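Local coordinates for protein aromatic amino acid exporter YddG (Starkeya novella, PDB 5I20) that exports a wide range of amino acids, including threonine, methionine, lysine and glutamate, across the inner membrane, binding them in a large central cavity, at residues Tyr99-Leu112 with Val237-Val249. Sequence-based numbering, arbitrary orientation.
Sequences YLWPLLIVLFSAFL and VRLLGVLSYAAPV. With OLC ((2R)-2,3-dihydroxypropyl (9Z)-octadec-9-enoate), chain G; OLC ((2R)-2,3-dihydroxypropyl (9Z)-octadec-9-enoate), chain H; SO4 (sulfate ion), chain K.
Tyr245 packs at the break after helix 91-98, where its OH donates a hydrogen bond to Tyr99 O (3.0 Å) within the carbonyl plane. The Tyr245 OH in turn accepts a weak bond from the backbone N-H of Leu103. The phenol thus ties the non-helical residue Tyr99 to the first turn of helix 101-108. Its ring lies against Pro102, whose CB stands over one face, 3.6 Å from the centroid, as a CH-pi contact. With chi1 at -77°, the Tyr245 ring leans beside its own backbone N and its hydroxyl end reaches segment 99-112. A phenylalanine in its place would keep the ring over Pro102 but would probably leave Tyr99 O and the Leu103 N-H without this shared partner. Segment 237-249 also packs on Tyr99 through Pro248 CG, over one face and 3.9 Å from the ring centroid; Trp101 NE1, from Tyr99's own segment, lies over the opposite face.

From Pro102 onward helices 101-108 and 237-243 run nearly antiparallel, their axes 7.8 Å apart at closest approach. Gly241, with no side chain, is consistent with this closeness, since Val106 CG2 crowds the position a beta carbon would take, and Pro102 CB approaches Gly241 O to 3.3 Å. Farther along, Ile105 CG2 meets Val237 CG1 at 3.7 Å. Ser244, whose OG is tied to Leu240 O (2.7 Å), lies against the six-membered ring of Trp101; a monoolein chain covers one face of that indole. At the cytoplasmic end Arg238 turns away to a salt bridge with Asp236, and its NH2 makes a weak bond to a sulfate.

Both segments belong to interrupted transmembrane helices, one from each EamA sequence range, and their antiparallel pairing is consistent with the inverted repeats and two-fold pseudo-symmetry of this basket-shaped DMT transporter.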
# COMPACT_ATOMS: atom_id res chain seq x y z
N TYR A 99 8.52 -3.62 1.13
CA TYR A 99 7.75 -4.38 0.15
C TYR A 99 7.84 -5.89 0.38
O TYR A 99 7.60 -6.69 -0.53
CB TYR A 99 8.18 -4.03 -1.28
CG TYR A 99 7.08 -3.31 -2.02
CD1 TYR A 99 5.97 -4.00 -2.49
CD2 TYR A 99 7.13 -1.93 -2.22
CE1 TYR A 99 4.95 -3.34 -3.15
CE2 TYR A 99 6.11 -1.27 -2.88
CZ TYR A 99 5.02 -1.98 -3.35
OH TYR A 99 4.01 -1.33 -4.00
N LEU A 100 8.17 -6.26 1.61
CA LEU A 100 7.92 -7.61 2.09
C LEU A 100 6.44 -7.76 2.44
O LEU A 100 5.96 -8.88 2.64
CB LEU A 100 8.79 -7.93 3.31
CG LEU A 100 10.25 -8.27 3.02
CD1 LEU A 100 11.07 -8.28 4.30
CD2 LEU A 100 10.33 -9.61 2.31
N TRP A 101 5.72 -6.65 2.52
CA TRP A 101 4.33 -6.69 2.99
C TRP A 101 3.36 -7.52 2.13
O TRP A 101 2.42 -8.09 2.67
CB TRP A 101 3.76 -5.27 3.19
CG TRP A 101 3.45 -4.43 1.97
CD1 TRP A 101 4.24 -3.45 1.43
CD2 TRP A 101 2.26 -4.46 1.16
NE1 TRP A 101 3.62 -2.89 0.34
CE2 TRP A 101 2.41 -3.48 0.16
CE3 TRP A 101 1.08 -5.22 1.19
CZ2 TRP A 101 1.43 -3.25 -0.81
CZ3 TRP A 101 0.11 -4.99 0.22
CH2 TRP A 101 0.29 -4.00 -0.76
N PRO A 102 3.58 -7.60 0.80
CA PRO A 102 2.64 -8.49 0.10
C PRO A 102 2.83 -9.96 0.48
O PRO A 102 1.84 -10.68 0.61
CB PRO A 102 2.96 -8.25 -1.37
CG PRO A 102 3.56 -6.88 -1.41
CD PRO A 102 4.37 -6.79 -0.15
N LEU A 103 4.07 -10.39 0.65
CA LEU A 103 4.36 -11.75 1.08
C LEU A 103 3.79 -12.01 2.48
O LEU A 103 3.26 -13.08 2.76
CB LEU A 103 5.87 -12.01 1.07
CG LEU A 103 6.36 -13.37 1.58
CD1 LEU A 103 5.77 -14.51 0.76
CD2 LEU A 103 7.88 -13.43 1.57
N LEU A 104 3.88 -11.00 3.34
CA LEU A 104 3.39 -11.11 4.71
C LEU A 104 1.88 -11.31 4.75
O LEU A 104 1.38 -12.11 5.54
CB LEU A 104 3.79 -9.88 5.52
CG LEU A 104 5.28 -9.73 5.82
CD1 LEU A 104 5.56 -8.45 6.60
CD2 LEU A 104 5.79 -10.95 6.57
N ILE A 105 1.17 -10.59 3.90
CA ILE A 105 -0.28 -10.75 3.79
C ILE A 105 -0.64 -12.17 3.37
O ILE A 105 -1.54 -12.79 3.94
CB ILE A 105 -0.88 -9.73 2.79
CG1 ILE A 105 -0.88 -8.33 3.40
CG2 ILE A 105 -2.29 -10.13 2.39
CD1 ILE A 105 -1.49 -7.27 2.52
N VAL A 106 0.07 -12.70 2.37
CA VAL A 106 -0.16 -14.06 1.91
C VAL A 106 0.06 -15.05 3.06
O VAL A 106 -0.79 -15.90 3.32
CB VAL A 106 0.76 -14.44 0.73
CG1 VAL A 106 0.61 -15.91 0.38
CG2 VAL A 106 0.46 -13.57 -0.48
N LEU A 107 1.19 -14.91 3.75
CA LEU A 107 1.50 -15.78 4.88
C LEU A 107 0.51 -15.60 6.04
O LEU A 107 0.07 -16.58 6.64
CB LEU A 107 2.94 -15.52 5.36
CG LEU A 107 4.05 -15.90 4.38
CD1 LEU A 107 5.42 -15.48 4.90
CD2 LEU A 107 4.02 -17.40 4.10
N PHE A 108 0.15 -14.35 6.34
CA PHE A 108 -0.74 -14.09 7.47
C PHE A 108 -2.19 -14.47 7.17
O PHE A 108 -3.00 -14.59 8.09
CB PHE A 108 -0.67 -12.61 7.89
CG PHE A 108 0.67 -12.20 8.44
CD1 PHE A 108 1.60 -13.14 8.85
CD2 PHE A 108 1.00 -10.86 8.54
CE1 PHE A 108 2.83 -12.75 9.35
CE2 PHE A 108 2.23 -10.46 9.04
CZ PHE A 108 3.15 -11.41 9.44
N SER A 109 -2.52 -14.67 5.90
CA SER A 109 -3.88 -15.03 5.51
C SER A 109 -4.21 -16.45 5.95
O SER A 109 -5.38 -16.84 5.99
CB SER A 109 -4.08 -14.90 4.00
OG SER A 109 -3.34 -15.88 3.29
N ALA A 110 -3.19 -17.22 6.30
CA ALA A 110 -3.38 -18.59 6.78
C ALA A 110 -4.03 -18.60 8.16
O ALA A 110 -4.56 -19.62 8.60
CB ALA A 110 -2.05 -19.33 6.81
N PHE A 111 -3.99 -17.46 8.85
CA PHE A 111 -4.60 -17.35 10.17
C PHE A 111 -6.10 -17.07 10.07
O PHE A 111 -6.82 -17.12 11.07
CB PHE A 111 -3.92 -16.26 11.00
CG PHE A 111 -2.48 -16.55 11.33
CD1 PHE A 111 -2.00 -17.85 11.34
CD2 PHE A 111 -1.61 -15.51 11.62
CE1 PHE A 111 -0.67 -18.11 11.64
CE2 PHE A 111 -0.28 -15.77 11.93
CZ PHE A 111 0.19 -17.07 11.93
N LEU A 112 -6.58 -16.76 8.86
CA LEU A 112 -8.00 -16.54 8.64
C LEU A 112 -8.75 -17.88 8.59
O LEU A 112 -8.35 -18.78 7.85
CB LEU A 112 -8.23 -15.75 7.35
CG LEU A 112 -7.63 -14.34 7.31
CD1 LEU A 112 -7.91 -13.65 5.99
CD2 LEU A 112 -8.14 -13.51 8.48
N VAL A 237 -8.03 -12.54 -0.07
CA VAL A 237 -6.88 -11.93 0.59
C VAL A 237 -5.53 -12.49 0.13
O VAL A 237 -4.58 -11.73 -0.09
CB VAL A 237 -6.98 -12.08 2.13
CG1 VAL A 237 -5.74 -11.51 2.81
CG2 VAL A 237 -8.23 -11.41 2.65
N ARG A 238 -5.43 -13.81 -0.00
CA ARG A 238 -4.14 -14.40 -0.36
C ARG A 238 -3.79 -14.06 -1.80
O ARG A 238 -2.62 -13.94 -2.15
CB ARG A 238 -4.13 -15.91 -0.12
CG ARG A 238 -5.15 -16.72 -0.89
CD ARG A 238 -6.23 -17.27 0.03
NE ARG A 238 -6.56 -18.66 -0.26
CZ ARG A 238 -7.49 -19.06 -1.12
NH1 ARG A 238 -8.20 -18.16 -1.79
NH2 ARG A 238 -7.71 -20.35 -1.31
N LEU A 239 -4.81 -13.89 -2.63
CA LEU A 239 -4.60 -13.52 -4.02
C LEU A 239 -4.22 -12.04 -4.16
O LEU A 239 -3.33 -11.69 -4.94
CB LEU A 239 -5.84 -13.82 -4.86
CG LEU A 239 -5.70 -13.64 -6.37
CD1 LEU A 239 -4.47 -14.37 -6.88
CD2 LEU A 239 -6.95 -14.12 -7.08
N LEU A 240 -4.90 -11.18 -3.40
CA LEU A 240 -4.60 -9.75 -3.42
C LEU A 240 -3.20 -9.49 -2.87
O LEU A 240 -2.54 -8.52 -3.26
CB LEU A 240 -5.65 -8.96 -2.63
CG LEU A 240 -7.01 -8.81 -3.31
CD1 LEU A 240 -8.06 -8.29 -2.34
CD2 LEU A 240 -6.90 -7.88 -4.52
N GLY A 241 -2.74 -10.36 -1.97
CA GLY A 241 -1.36 -10.32 -1.51
C GLY A 241 -0.41 -10.58 -2.67
O GLY A 241 0.55 -9.83 -2.88
N VAL A 242 -0.68 -11.63 -3.43
CA VAL A 242 0.11 -11.98 -4.60
C VAL A 242 0.09 -10.85 -5.63
O VAL A 242 1.13 -10.44 -6.14
CB VAL A 242 -0.41 -13.28 -5.27
CG1 VAL A 242 0.37 -13.58 -6.55
CG2 VAL A 242 -0.30 -14.45 -4.30
N LEU A 243 -1.11 -10.33 -5.91
CA LEU A 243 -1.29 -9.30 -6.93
C LEU A 243 -0.66 -7.96 -6.55
O LEU A 243 -0.42 -7.12 -7.41
CB LEU A 243 -2.78 -9.11 -7.22
CG LEU A 243 -3.48 -10.30 -7.85
CD1 LEU A 243 -4.98 -10.04 -7.96
CD2 LEU A 243 -2.88 -10.63 -9.21
N SER A 244 -0.40 -7.75 -5.26
CA SER A 244 0.18 -6.49 -4.82
C SER A 244 1.59 -6.26 -5.38
O SER A 244 2.00 -5.11 -5.55
CB SER A 244 0.20 -6.42 -3.29
OG SER A 244 -1.12 -6.25 -2.78
N TYR A 245 2.31 -7.33 -5.70
CA TYR A 245 3.62 -7.16 -6.34
C TYR A 245 3.51 -6.66 -7.79
O TYR A 245 4.52 -6.51 -8.47
CB TYR A 245 4.42 -8.47 -6.31
CG TYR A 245 5.05 -8.75 -4.97
CD1 TYR A 245 5.88 -7.81 -4.36
CD2 TYR A 245 4.78 -9.93 -4.29
CE1 TYR A 245 6.44 -8.06 -3.13
CE2 TYR A 245 5.33 -10.18 -3.06
CZ TYR A 245 6.16 -9.24 -2.48
OH TYR A 245 6.72 -9.49 -1.24
N ALA A 246 2.29 -6.41 -8.26
CA ALA A 246 2.13 -5.79 -9.56
C ALA A 246 2.41 -4.29 -9.47
O ALA A 246 2.78 -3.66 -10.46
CB ALA A 246 0.73 -6.04 -10.11
N ALA A 247 2.25 -3.73 -8.28
CA ALA A 247 2.40 -2.29 -8.08
C ALA A 247 3.80 -1.76 -8.46
O ALA A 247 3.89 -0.75 -9.15
CB ALA A 247 2.06 -1.90 -6.64
N PRO A 248 4.89 -2.43 -8.01
CA PRO A 248 6.20 -1.92 -8.45
C PRO A 248 6.41 -2.00 -9.96
O PRO A 248 7.00 -1.10 -10.54
CB PRO A 248 7.19 -2.85 -7.73
CG PRO A 248 6.44 -3.33 -6.53
CD PRO A 248 5.03 -3.50 -7.00
N VAL A 249 5.91 -3.07 -10.59
CA VAL A 249 6.05 -3.23 -12.03
C VAL A 249 5.22 -2.21 -12.79
O VAL A 249 5.70 -1.57 -13.72
CB VAL A 249 5.65 -4.65 -12.48
CG1 VAL A 249 5.66 -4.76 -13.99
CG2 VAL A 249 6.57 -5.69 -11.86
C10 OLC G . 0.72 0.10 0.81
C9 OLC G . -0.30 1.06 0.30
C11 OLC G . 1.57 0.49 1.97
C8 OLC G . -0.44 2.40 0.94
C16 OLC G . 6.08 1.44 -0.12
C12 OLC G . 2.89 -0.20 1.87
C7 OLC G . 0.23 3.45 0.11
C15 OLC G . 5.75 1.67 1.31
C13 OLC G . 3.93 0.63 2.56
C6 OLC G . 0.04 4.78 0.74
C14 OLC G . 5.26 0.40 1.93
C5 OLC G . 1.37 5.39 1.03
C4 OLC G . 1.21 6.86 1.28
C3 OLC G . 2.56 7.50 1.37
C2 OLC G . 2.41 8.98 1.41
C8 OLC H . -5.95 -9.50 -12.18
C7 OLC H . -7.16 -8.79 -11.68
C6 OLC H . -7.65 -9.47 -10.44
C5 OLC H . -8.28 -10.77 -10.81
C4 OLC H . -9.19 -11.21 -9.72
C3 OLC H . -9.66 -12.60 -10.00
C2 OLC H . -10.80 -12.93 -9.11
C1 OLC H . -10.52 -14.21 -8.41
O19 OLC H . -10.94 -14.39 -7.27
O20 OLC H . -9.84 -15.21 -9.07
S SO4 K . -10.27 -21.95 -2.96
O1 SO4 K . -11.23 -22.98 -3.33
O2 SO4 K . -9.53 -22.38 -1.78
O3 SO4 K . -9.34 -21.73 -4.07
O4 SO4 K . -10.97 -20.71 -2.67